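Local coordinates for protein salt-tolerant glutaminase (Micrococcus luteus, PDB 3AGD) that probably catalyses the hydrolysis of L-glutamine to L-glutamate and ammonium, as a glutaminase of the serine beta-lactamase-like superfamily, at residues P29-A34 and E59-S64; G263-A268 and G286-G291; A25-V30 and M161-R166; R137-M142 and L150-E155; A65-T70 and P256-V261. All blocks are in the same frame, centred on the assembly; numbering follows the deposited sequence.

Contact 1 of 5, residues P29-A34 and E59-S64; sequences PVLAEA and EFTIQS
Leu31 reaches across from helix 29-32 and touches the segment 59-64 with both of its methyls. Its CD2 lies 4.2 Å from Thr61 OG1, and CD1 lies 4.4 Å from Gln63 NE2, so the isobutyl end spans the place where these two polar groups join. With CG turned away from the carbonyl carbon and chi2 near -176°, the side chain is extended from the helix, while the CA atoms of Leu31 and Thr61 stay 9.2 Å apart. Only 71 Å² is buried in all, consistent with a light touch of two methyls on a polar pair.

The polar pair is held within its own segment. Gln63 NE2 donates to Thr61 OG1 at 2.9 Å with an N-H...O angle of 173°, and the oxygen lies in the amide plane. This almost straight bond helps fix the rotation of the carboxamide whose NE2 Leu31 CD1 approaches. Thr61 belongs to the two-stranded antiparallel ladder of 60-61 with 198-199, just before Ser64, the residue that opens the SxxK-like pattern and binds L-glutamate.

Further out, backbone bonds tie Phe60 to Val199, Ile62 to Val197 and Gln63 to Cys195. Glu160 and Val261 touch the Gln63 side chain from helix 154-161 and a loop.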
# COMPACT_ATOMS: atom_id res chain seq x y z
N PRO A 29 4.35 30.47 -24.24
CA PRO A 29 5.06 31.56 -23.58
C PRO A 29 4.66 31.84 -22.14
O PRO A 29 5.49 32.25 -21.33
CB PRO A 29 4.79 32.75 -24.51
CG PRO A 29 3.47 32.40 -25.15
CD PRO A 29 3.65 30.94 -25.45
N VAL A 30 3.39 31.61 -21.80
CA VAL A 30 2.96 31.86 -20.42
C VAL A 30 3.77 30.98 -19.46
O VAL A 30 4.16 31.43 -18.39
CB VAL A 30 1.45 31.60 -20.24
CG1 VAL A 30 1.13 30.15 -20.53
CG2 VAL A 30 1.02 31.97 -18.84
N LEU A 31 4.02 29.74 -19.86
CA LEU A 31 4.79 28.82 -19.02
C LEU A 31 6.28 28.95 -19.33
O LEU A 31 7.12 28.87 -18.44
CB LEU A 31 4.34 27.37 -19.26
CG LEU A 31 2.91 27.01 -18.83
CD1 LEU A 31 2.65 25.52 -19.04
CD2 LEU A 31 2.73 27.38 -17.36
N ALA A 32 6.59 29.18 -20.60
CA ALA A 32 7.98 29.33 -21.03
C ALA A 32 8.64 30.55 -20.39
O ALA A 32 9.84 30.53 -20.13
CB ALA A 32 8.04 29.44 -22.54
N GLU A 33 7.86 31.59 -20.13
CA GLU A 33 8.39 32.82 -19.55
C GLU A 33 8.21 32.92 -18.04
O GLU A 33 8.61 33.92 -17.43
CB GLU A 33 7.72 34.04 -20.20
CG GLU A 33 7.64 34.01 -21.72
CD GLU A 33 8.99 33.86 -22.38
OE1 GLU A 33 9.02 33.67 -23.62
OE2 GLU A 33 10.02 33.92 -21.68
N ALA A 34 7.63 31.89 -17.43
CA ALA A 34 7.40 31.90 -15.99
C ALA A 34 8.70 31.98 -15.20
O ALA A 34 9.72 31.42 -15.60
CB ALA A 34 6.62 30.66 -15.58
N GLU A 59 0.36 30.35 -6.77
CA GLU A 59 -0.51 29.63 -7.69
C GLU A 59 0.13 29.31 -9.03
O GLU A 59 0.97 30.05 -9.54
CB GLU A 59 -1.79 30.43 -7.95
CG GLU A 59 -2.65 30.65 -6.71
CD GLU A 59 -4.04 31.16 -7.06
OE1 GLU A 59 -4.17 31.91 -8.06
OE2 GLU A 59 -5.00 30.84 -6.33
N PHE A 60 -0.27 28.18 -9.60
CA PHE A 60 0.21 27.73 -10.89
C PHE A 60 -0.86 26.82 -11.47
O PHE A 60 -1.69 26.29 -10.72
CB PHE A 60 1.55 26.98 -10.74
CG PHE A 60 1.50 25.85 -9.74
CD1 PHE A 60 0.96 24.62 -10.08
CD2 PHE A 60 1.97 26.04 -8.44
CE1 PHE A 60 0.88 23.59 -9.15
CE2 PHE A 60 1.90 25.02 -7.49
CZ PHE A 60 1.35 23.79 -7.85
N THR A 61 -0.88 26.64 -12.78
CA THR A 61 -1.88 25.78 -13.39
C THR A 61 -1.55 24.32 -13.07
O THR A 61 -0.42 23.87 -13.28
CB THR A 61 -1.98 26.01 -14.90
OG1 THR A 61 -0.68 25.85 -15.50
CG2 THR A 61 -2.48 27.42 -15.17
N ILE A 62 -2.55 23.61 -12.56
CA ILE A 62 -2.40 22.22 -12.16
C ILE A 62 -2.08 21.27 -13.31
O ILE A 62 -1.48 20.22 -13.09
CB ILE A 62 -3.70 21.75 -11.44
CG1 ILE A 62 -3.52 20.35 -10.86
CG2 ILE A 62 -4.87 21.78 -12.40
CD1 ILE A 62 -4.69 19.92 -9.99
N GLN A 63 -2.46 21.65 -14.52
CA GLN A 63 -2.21 20.82 -15.69
C GLN A 63 -2.62 19.36 -15.46
O GLN A 63 -3.70 19.11 -14.92
CB GLN A 63 -0.73 20.91 -16.09
CG GLN A 63 -0.27 22.31 -16.56
CD GLN A 63 -1.08 22.82 -17.74
OE1 GLN A 63 -1.44 22.06 -18.64
NE2 GLN A 63 -1.35 24.13 -17.75
N SER A 64 -1.78 18.41 -15.85
CA SER A 64 -2.10 16.98 -15.71
C SER A 64 -2.40 16.47 -14.30
O SER A 64 -2.98 15.39 -14.15
CB SER A 64 -0.99 16.12 -16.32
OG SER A 64 -1.07 16.15 -17.74

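Contact 2 of 5, residues G263-A268 and G286-G291; sequences GGVLGA and GNSARG
Val265 and Ser288 supply the apolar part of this contact. The Val265 side chain points toward segment 286-291, and its CG2, anti to the carbonyl carbon of the same residue, packs against Ser288 CB at 3.7 Å and, at 3.8 Å, against the CA of Gly291. The second approach is to bare backbone: Gly291 carries no CB, so the first turn of helix 289-301 can rest directly on the valine methyl, and the CA atoms of Val265 and Gly291 come within 5.9 Å. Beside them Gly263 runs close to the serine, with 4.9 Å between its CA and that of Ser288.

The fold is that of a helix laid on an antiparallel sheet, here the five-stranded one in which 264-269 lies between 273-278 and 257-259. A helix following the last strand and covering the sheet is also a feature of the serine beta-lactamases, which belong to the same clan.

Polar interactions centre on Ser288, the N-cap residue. Its OG stands anti to the backbone N (chi1 171°), where it accepts from Gly291 N at 3.0 Å with a bent N-H...O angle of 136°. The same hydroxyl is hydrogen-bonded to Ser279 O, whereas Gly263 O lies 3.5 Å from Ser288 OG as a mere neighbour. The backbone N of Ser288 pairs with Ser259 OG on the edge strand, and Gly263 bonds through its backbone to Ser279.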
# COMPACT_ATOMS: atom_id res chain seq x y z
N GLY A 263 4.97 22.77 -13.41
CA GLY A 263 5.89 22.62 -12.29
C GLY A 263 5.33 21.99 -11.02
O GLY A 263 6.05 21.83 -10.04
N GLY A 264 4.05 21.62 -11.04
CA GLY A 264 3.46 21.03 -9.85
C GLY A 264 3.39 19.51 -9.81
O GLY A 264 3.02 18.87 -10.80
N VAL A 265 3.77 18.93 -8.67
CA VAL A 265 3.72 17.48 -8.50
C VAL A 265 2.74 17.13 -7.38
O VAL A 265 2.80 17.69 -6.29
CB VAL A 265 5.09 16.88 -8.14
CG1 VAL A 265 4.97 15.35 -8.09
CG2 VAL A 265 6.13 17.29 -9.16
N LEU A 266 1.83 16.21 -7.67
CA LEU A 266 0.83 15.76 -6.72
C LEU A 266 1.21 14.38 -6.19
O LEU A 266 1.56 13.49 -6.97
CB LEU A 266 -0.53 15.73 -7.40
CG LEU A 266 -1.83 15.34 -6.68
CD1 LEU A 266 -2.18 13.91 -6.98
CD2 LEU A 266 -1.72 15.60 -5.19
N GLY A 267 1.16 14.21 -4.88
CA GLY A 267 1.48 12.94 -4.27
C GLY A 267 0.37 12.53 -3.32
O GLY A 267 -0.25 13.39 -2.68
N ALA A 268 0.10 11.23 -3.23
CA ALA A 268 -0.94 10.74 -2.34
C ALA A 268 -0.56 9.34 -1.86
O ALA A 268 -0.71 8.36 -2.58
CB ALA A 268 -2.27 10.70 -3.07
N GLY A 286 9.65 15.72 -19.07
CA GLY A 286 8.53 16.63 -18.87
C GLY A 286 7.94 16.71 -17.47
O GLY A 286 6.84 17.23 -17.30
N ASN A 287 8.65 16.20 -16.46
CA ASN A 287 8.16 16.29 -15.08
C ASN A 287 8.98 17.35 -14.35
O ASN A 287 10.11 17.64 -14.74
CB ASN A 287 8.31 14.95 -14.35
CG ASN A 287 7.39 13.86 -14.88
OD1 ASN A 287 6.20 14.10 -15.11
ND2 ASN A 287 7.93 12.66 -15.05
N SER A 288 8.42 17.92 -13.29
CA SER A 288 9.15 18.92 -12.53
C SER A 288 10.44 18.27 -12.01
O SER A 288 10.38 17.29 -11.27
CB SER A 288 8.32 19.40 -11.35
OG SER A 288 9.10 20.21 -10.49
N ALA A 289 11.58 18.83 -12.40
CA ALA A 289 12.87 18.29 -11.98
C ALA A 289 13.05 18.23 -10.47
O ALA A 289 13.31 17.17 -9.91
CB ALA A 289 14.00 19.09 -12.61
N ARG A 290 12.93 19.37 -9.79
CA ARG A 290 13.09 19.40 -8.34
C ARG A 290 11.87 18.82 -7.64
O ARG A 290 11.98 18.31 -6.52
CB ARG A 290 13.27 20.83 -7.83
CG ARG A 290 14.50 21.56 -8.27
CD ARG A 290 14.11 23.02 -8.33
NE ARG A 290 15.16 23.94 -7.95
CZ ARG A 290 15.00 25.25 -7.93
NH1 ARG A 290 13.83 25.79 -8.28
NH2 ARG A 290 16.00 26.03 -7.57
N GLY A 291 10.71 18.93 -8.28
CA GLY A 291 9.49 18.40 -7.70
C GLY A 291 9.59 16.90 -7.56
O GLY A 291 9.19 16.33 -6.54

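Contact 3 of 5, residues A25-V30 and M161-R166; sequences AQYIPV and MAVSDR
Val163 presents a single methyl to the loop before helix 29-32, and the close packing of the contact is concentrated on that atom. Val163 CG2 meets Ile28 CG2 at 3.7 Å, lies 3.9 Å from the backbone Tyr27 O, and reaches Tyr27 CD1 at 4.0 Å. It approaches the phenol ring at the edge and in its plane, leaving the faces to other atoms: one carries Ile28 CG1, 3.3 Å above the plane and offset toward the rim. Ile28 thus uses CG1 against the ring and CG2 against the valine. The torsion of Val163 (chi1 -69°) places CG2 between its backbone N and carbonyl carbon, and CB points toward the opposing loop. On the inner side, Tyr27 OH makes a weak hydrogen bond to Glu160 OE1; its hydroxyl also lies beside Gln63 and its ring beside Val261.

Val163 sits in the short turn joining helices 154-161 and 165-176. Glu160, in the first of these helices, and Asn167, in the second, both bind L-glutamate in this protein. Ser164 is the N-cap residue of the second helix but makes no capping bond with its side chain; OG is hydrogen-bonded to Glu160 O instead.

The solvent side is looser. Ile28 is buried, but Tyr27 is partly exposed and Val163 exposed, and of the valine side chain only CG2 comes within 4.2 Å of segment 25-30.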
# COMPACT_ATOMS: atom_id res chain seq x y z
N ALA A 25 8.23 24.68 -19.42
CA ALA A 25 7.50 24.18 -20.59
C ALA A 25 7.63 25.21 -21.71
O ALA A 25 7.16 26.34 -21.57
CB ALA A 25 6.03 23.96 -20.23
N GLN A 26 8.26 24.82 -22.81
CA GLN A 26 8.46 25.73 -23.94
C GLN A 26 7.31 25.83 -24.93
O GLN A 26 7.34 26.68 -25.82
CB GLN A 26 9.73 25.34 -24.71
CG GLN A 26 11.02 25.36 -23.91
CD GLN A 26 11.39 26.75 -23.44
OE1 GLN A 26 10.97 27.18 -22.36
NE2 GLN A 26 12.17 27.45 -24.24
N TYR A 27 6.30 24.97 -24.80
CA TYR A 27 5.18 24.97 -25.74
C TYR A 27 4.32 26.23 -25.74
O TYR A 27 3.69 26.55 -26.75
CB TYR A 27 4.33 23.71 -25.53
CG TYR A 27 3.27 23.81 -24.46
CD1 TYR A 27 2.00 24.30 -24.75
CD2 TYR A 27 3.52 23.35 -23.16
CE1 TYR A 27 1.00 24.34 -23.78
CE2 TYR A 27 2.52 23.39 -22.18
CZ TYR A 27 1.26 23.88 -22.50
OH TYR A 27 0.27 23.90 -21.55
N ILE A 28 4.28 26.95 -24.62
CA ILE A 28 3.52 28.19 -24.54
C ILE A 28 4.30 29.22 -23.74
O ILE A 28 4.85 28.92 -22.68
CB ILE A 28 2.14 28.01 -23.87
CG1 ILE A 28 2.28 27.17 -22.60
CG2 ILE A 28 1.16 27.43 -24.88
CD1 ILE A 28 1.01 27.10 -21.79
N PRO A 29 4.35 30.47 -24.24
CA PRO A 29 5.06 31.56 -23.58
C PRO A 29 4.66 31.84 -22.14
O PRO A 29 5.49 32.25 -21.33
CB PRO A 29 4.79 32.75 -24.51
CG PRO A 29 3.47 32.40 -25.15
CD PRO A 29 3.65 30.94 -25.45
N VAL A 30 3.39 31.61 -21.80
CA VAL A 30 2.96 31.86 -20.42
C VAL A 30 3.77 30.98 -19.46
O VAL A 30 4.16 31.43 -18.39
CB VAL A 30 1.45 31.60 -20.24
CG1 VAL A 30 1.13 30.15 -20.53
CG2 VAL A 30 1.02 31.97 -18.84
N MET A 161 -4.74 26.82 -26.06
CA MET A 161 -5.75 26.50 -27.07
C MET A 161 -5.25 26.83 -28.48
O MET A 161 -5.79 26.31 -29.46
CB MET A 161 -7.05 27.26 -26.78
CG MET A 161 -7.90 26.61 -25.71
SD MET A 161 -8.49 24.95 -26.19
CE MET A 161 -9.87 25.39 -27.24
N ALA A 162 -4.22 27.66 -28.57
CA ALA A 162 -3.66 28.05 -29.86
C ALA A 162 -2.70 27.00 -30.42
O ALA A 162 -2.36 27.02 -31.60
CB ALA A 162 -2.94 29.39 -29.73
N VAL A 163 -2.27 26.08 -29.55
CA VAL A 163 -1.35 25.03 -29.95
C VAL A 163 -1.80 23.68 -29.40
O VAL A 163 -1.05 23.00 -28.70
CB VAL A 163 0.09 25.33 -29.45
CG1 VAL A 163 0.67 26.52 -30.20
CG2 VAL A 163 0.08 25.63 -27.95
N SER A 164 -3.03 23.28 -29.73
CA SER A 164 -3.57 22.01 -29.25
C SER A 164 -3.78 20.95 -30.33
O SER A 164 -4.61 20.05 -30.16
CB SER A 164 -4.89 22.26 -28.51
OG SER A 164 -4.70 23.09 -27.38
N ASP A 165 -3.04 21.04 -31.43
CA ASP A 165 -3.21 20.07 -32.49
C ASP A 165 -3.07 18.62 -32.04
O ASP A 165 -3.86 17.77 -32.44
CB ASP A 165 -2.23 20.36 -33.64
CG ASP A 165 -2.77 21.39 -34.61
OD1 ASP A 165 -3.91 21.23 -35.08
OD2 ASP A 165 -2.04 22.35 -34.92
N ARG A 166 -2.08 18.33 -31.19
CA ARG A 166 -1.91 16.96 -30.73
C ARG A 166 -3.12 16.46 -29.96
O ARG A 166 -3.61 15.36 -30.22
CB ARG A 166 -0.64 16.80 -29.87
CG ARG A 166 -0.47 15.37 -29.34
CD ARG A 166 0.93 15.06 -28.83
NE ARG A 166 1.04 13.67 -28.39
CZ ARG A 166 0.49 13.17 -27.28
NH1 ARG A 166 -0.20 13.96 -26.47
NH2 ARG A 166 0.62 11.88 -26.99

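Contact 4 of 5, residues R137-M142 and L150-E155; sequences RAVEIM and LSVDWE
Val139 and Leu150 mark the closest backbone approach, their CA atoms 6.7 Å apart. Residues 137-142 are regular helix, with Ile141 N bonded to Arg137 O at 3.0 Å, whereas 150-153 run extended until Trp154 opens the next helix. Only seven residues separate the segments, and Ser143 OG assists the return: it is hydrogen-bonded to both Val139 O and Leu150 N.

The two methyls of Val139 divide their work. CG1, anti to the backbone N at chi1 172°, abuts Leu150 O at 3.6 Å; Val139 CG2 meets Val152 CG2 at 4.0 Å, the two valine side chains being at about a right angle. One turn on, Met142 receives Leu150 from the end: Leu150 CD1 packs 3.7 Å from Met142 O and 3.8 Å from Met142 CB, so the leucine tip rests on helix backbone as well as side chain.

Two consecutive helices are thus joined by a short extended link, and helix 131-146 packs on the lead into helix 154-161. Backbone bonds of Ser151 to Leu198 and of Asp153 to Ala196 also hold that lead, and Asp153 is the N-cap, its OD1 accepting from Thr156 N.

Val152 turns its other methyl, CG1, over the centre of one Trp154 ring face, 3.7 Å above the plane. Away from the interface, Arg137 NH2 forms a salt bridge with Glu140 OE1 at 2.8 Å, approaching from above the carboxylate plane (54° out), while Arg137 NE pairs with Asp77.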
# COMPACT_ATOMS: atom_id res chain seq x y z
N ARG A 137 -18.13 21.14 -13.43
CA ARG A 137 -17.94 19.93 -12.63
C ARG A 137 -16.45 19.66 -12.35
O ARG A 137 -16.08 19.29 -11.24
CB ARG A 137 -18.57 18.73 -13.35
CG ARG A 137 -18.43 17.40 -12.60
CD ARG A 137 -18.98 17.49 -11.18
NE ARG A 137 -19.00 16.19 -10.53
CZ ARG A 137 -18.77 16.00 -9.23
NH1 ARG A 137 -18.82 14.78 -8.71
NH2 ARG A 137 -18.48 17.03 -8.45
N ALA A 138 -15.61 19.86 -13.36
CA ALA A 138 -14.17 19.65 -13.18
C ALA A 138 -13.63 20.64 -12.15
O ALA A 138 -12.90 20.28 -11.24
CB ALA A 138 -13.45 19.81 -14.52
N VAL A 139 -14.00 21.91 -12.31
CA VAL A 139 -13.55 22.94 -11.39
C VAL A 139 -14.07 22.66 -9.99
O VAL A 139 -13.36 22.87 -9.00
CB VAL A 139 -14.03 24.34 -11.85
CG1 VAL A 139 -13.72 25.38 -10.78
CG2 VAL A 139 -13.34 24.71 -13.16
N GLU A 140 -15.31 22.18 -9.90
CA GLU A 140 -15.92 21.88 -8.61
C GLU A 140 -15.24 20.76 -7.84
O GLU A 140 -14.91 20.92 -6.66
CB GLU A 140 -17.40 21.52 -8.80
CG GLU A 140 -18.06 21.08 -7.50
CD GLU A 140 -19.42 20.43 -7.71
OE1 GLU A 140 -19.55 19.58 -8.62
OE2 GLU A 140 -20.36 20.76 -6.95
N ILE A 141 -15.02 19.62 -8.49
CA ILE A 141 -14.40 18.50 -7.80
C ILE A 141 -13.05 18.90 -7.20
O ILE A 141 -12.74 18.56 -6.06
CB ILE A 141 -14.23 17.27 -8.72
CG1 ILE A 141 -13.80 16.05 -7.89
CG2 ILE A 141 -13.21 17.56 -9.82
CD1 ILE A 141 -14.80 15.65 -6.80
N MET A 142 -12.25 19.64 -7.97
CA MET A 142 -10.95 20.07 -7.47
C MET A 142 -11.13 21.07 -6.33
O MET A 142 -10.36 21.07 -5.37
CB MET A 142 -10.12 20.68 -8.60
CG MET A 142 -9.71 19.66 -9.66
SD MET A 142 -8.52 20.27 -10.87
CE MET A 142 -9.63 20.85 -12.16
N LEU A 150 -11.80 27.30 -6.65
CA LEU A 150 -10.63 27.53 -7.49
C LEU A 150 -11.05 28.24 -8.77
O LEU A 150 -12.22 28.22 -9.14
CB LEU A 150 -9.97 26.20 -7.83
CG LEU A 150 -9.54 25.32 -6.66
CD1 LEU A 150 -9.02 23.99 -7.18
CD2 LEU A 150 -8.48 26.03 -5.84
N SER A 151 -10.09 28.87 -9.44
CA SER A 151 -10.36 29.59 -10.68
C SER A 151 -9.43 29.14 -11.79
O SER A 151 -8.33 28.65 -11.53
CB SER A 151 -10.19 31.10 -10.47
OG SER A 151 -11.02 31.57 -9.43
N VAL A 152 -9.87 29.33 -13.03
CA VAL A 152 -9.09 28.96 -14.20
C VAL A 152 -8.25 30.15 -14.65
O VAL A 152 -8.71 31.29 -14.62
CB VAL A 152 -10.02 28.56 -15.37
CG1 VAL A 152 -9.19 28.17 -16.58
CG2 VAL A 152 -10.91 27.40 -14.95
N ASP A 153 -7.01 29.88 -15.05
CA ASP A 153 -6.14 30.94 -15.55
C ASP A 153 -6.40 30.99 -17.06
O ASP A 153 -5.77 30.26 -17.84
CB ASP A 153 -4.68 30.62 -15.28
CG ASP A 153 -3.75 31.73 -15.72
OD1 ASP A 153 -3.57 31.91 -16.95
OD2 ASP A 153 -3.21 32.44 -14.85
N TRP A 154 -7.32 31.85 -17.46
CA TRP A 154 -7.71 31.98 -18.86
C TRP A 154 -6.59 32.40 -19.81
O TRP A 154 -6.64 32.10 -21.00
CB TRP A 154 -8.91 32.91 -18.97
CG TRP A 154 -10.08 32.32 -18.24
CD1 TRP A 154 -10.60 32.74 -17.05
CD2 TRP A 154 -10.78 31.13 -18.59
NE1 TRP A 154 -11.58 31.87 -16.63
CE2 TRP A 154 -11.71 30.87 -17.56
CE3 TRP A 154 -10.71 30.24 -19.67
CZ2 TRP A 154 -12.56 29.77 -17.58
CZ3 TRP A 154 -11.56 29.14 -19.69
CH2 TRP A 154 -12.48 28.92 -18.65
N GLU A 155 -5.57 33.06 -19.28
CA GLU A 155 -4.45 33.47 -20.11
C GLU A 155 -3.73 32.20 -20.56
O GLU A 155 -3.35 32.07 -21.72
CB GLU A 155 -3.50 34.36 -19.31
CG GLU A 155 -2.35 34.93 -20.12
CD GLU A 155 -1.43 35.81 -19.29
OE1 GLU A 155 -1.94 36.72 -18.60
OE2 GLU A 155 -0.20 35.59 -19.32

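Contact 5 of 5, residues A65-T70 and P256-V261; sequences ASKPFT and PAKSGV
Ala65 packs against Lys258 and Ser259, and the flat groups lie to either hand of this touch. The Ser259 carbonyl takes Lys258 NZ in its plane, at 3.0 Å from Ser259 O with a C=O...N angle of 151°; Ala65 N, 4.1 Å from the same Ser259 O, is too far for a bond. The Phe69 ring carries Pro68 CG over one face, 4.1 Å above the plane and offset toward the rim.

A chi1 of -174° sets Lys258 CG 4.1 Å from Ala65 CA, and the bends at chi2 and chi4 fold NZ back onto its own strand. Lys67 stays extended instead, and its CD comes within 4.3 Å of Lys258 CE. One water is shared, accepting from Lys67 NZ at 3.0 Å and from Lys258 NZ at 2.9 Å. Lys67 NZ also bonds to Asn114 OD1 and Met112 O, and weakly to Ser64 OG, consistent with an SxxK motif and a K(T/S)G-type motif, here Lys258-Ser259-Gly260, as in serine beta-lactamases.

The 3-10 turn at Ala65 and the first part of helix 67-78 lie against edge strand 257-259; helix 227-240 touches Pro68, Met142 of helix 131-146 touches Phe69, and Leu266 of the neighbouring strand touches both Ala65 and Phe69.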
# COMPACT_ATOMS: atom_id res chain seq x y z
N ALA A 65 -2.00 17.22 -13.28
CA ALA A 65 -2.29 16.80 -11.91
C ALA A 65 -3.79 16.95 -11.64
O ALA A 65 -4.27 16.68 -10.54
CB ALA A 65 -1.48 17.61 -10.91
N SER A 66 -4.52 17.37 -12.67
CA SER A 66 -5.97 17.53 -12.57
C SER A 66 -6.63 16.20 -12.89
O SER A 66 -7.74 15.91 -12.44
CB SER A 66 -6.45 18.56 -13.59
OG SER A 66 -6.35 18.03 -14.90
N LYS A 67 -5.93 15.39 -13.68
CA LYS A 67 -6.45 14.10 -14.13
C LYS A 67 -7.02 13.16 -13.07
O LYS A 67 -8.10 12.60 -13.26
CB LYS A 67 -5.37 13.40 -14.96
CG LYS A 67 -5.05 14.15 -16.25
CD LYS A 67 -3.89 13.53 -17.00
CE LYS A 67 -3.65 14.23 -18.32
NZ LYS A 67 -2.47 13.66 -19.03
N PRO A 68 -6.31 12.96 -11.95
CA PRO A 68 -6.89 12.05 -10.96
C PRO A 68 -8.20 12.55 -10.37
O PRO A 68 -9.07 11.75 -9.99
CB PRO A 68 -5.78 11.91 -9.91
CG PRO A 68 -4.96 13.14 -10.09
CD PRO A 68 -4.94 13.35 -11.57
N PHE A 69 -8.36 13.86 -10.31
CA PHE A 69 -9.57 14.44 -9.73
C PHE A 69 -10.79 14.40 -10.65
O PHE A 69 -11.90 14.12 -10.19
CB PHE A 69 -9.26 15.86 -9.25
CG PHE A 69 -8.09 15.90 -8.30
CD1 PHE A 69 -6.90 16.53 -8.66
CD2 PHE A 69 -8.15 15.23 -7.08
CE1 PHE A 69 -5.79 16.49 -7.82
CE2 PHE A 69 -7.05 15.18 -6.24
CZ PHE A 69 -5.86 15.81 -6.60
N THR A 70 -10.60 14.67 -11.93
CA THR A 70 -11.73 14.61 -12.86
C THR A 70 -12.14 13.15 -13.00
O THR A 70 -13.32 12.84 -13.18
CB THR A 70 -11.37 15.19 -14.25
OG1 THR A 70 -10.11 14.66 -14.68
CG2 THR A 70 -11.29 16.70 -14.20
N PRO A 256 2.49 7.21 -4.84
CA PRO A 256 1.64 7.48 -6.01
C PRO A 256 1.73 8.98 -6.34
O PRO A 256 1.49 9.82 -5.48
CB PRO A 256 0.26 7.07 -5.52
CG PRO A 256 0.56 5.92 -4.59
CD PRO A 256 1.77 6.42 -3.82
N ALA A 257 2.09 9.31 -7.58
CA ALA A 257 2.23 10.72 -7.94
C ALA A 257 1.90 11.07 -9.38
O ALA A 257 1.76 10.20 -10.24
CB ALA A 257 3.64 11.19 -7.61
N LYS A 258 1.79 12.37 -9.62
CA LYS A 258 1.51 12.90 -10.96
C LYS A 258 2.07 14.31 -11.06
O LYS A 258 1.81 15.16 -10.20
CB LYS A 258 0.01 12.93 -11.24
CG LYS A 258 -0.33 13.32 -12.68
CD LYS A 258 0.12 12.24 -13.65
CE LYS A 258 -0.11 12.64 -15.11
NZ LYS A 258 0.94 13.57 -15.61
N SER A 259 2.83 14.57 -12.12
CA SER A 259 3.40 15.89 -12.33
C SER A 259 2.60 16.66 -13.39
O SER A 259 1.81 16.07 -14.14
CB SER A 259 4.86 15.77 -12.79
OG SER A 259 5.47 17.04 -12.92
N GLY A 260 2.81 17.97 -13.43
CA GLY A 260 2.15 18.84 -14.39
C GLY A 260 3.22 19.71 -15.01
O GLY A 260 4.14 20.13 -14.30
N VAL A 261 3.13 20.00 -16.31
CA VAL A 261 4.15 20.80 -16.99
C VAL A 261 4.35 22.23 -16.46
O VAL A 261 5.29 22.91 -16.87
CB VAL A 261 3.91 20.87 -18.52
CG1 VAL A 261 4.11 19.49 -19.14
CG2 VAL A 261 2.50 21.37 -18.83
O HOH W 1 0.45 13.67 -18.46

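In the fold
Contacts 1 and 5 hold Ser64 and Val261 of the L-glutamate site, which has no ligand in this chain; contact 3 borders it through Tyr27, whose OH comes 3.8 Å from Gln63 OE1 of contact 1. Segments 59-64 and 65-70 are consecutive, and the SxxK-like pattern spans them, with Ser64 CB 3.3 Å from Lys258 NZ. Contact 2 adjoins contact 5 through the sheet, since Leu266 N lies 2.7 Å from Lys258 O, and their centres are about 9 Å apart. Contact 4 backs helix 67-78, where Met142 CG lies 3.9 Å from Phe69 CB; its Met142 side chain is about 8 Å from that of Cys195. Contacts 2 and 4 do not touch, their nearest atoms being about 9 Å apart.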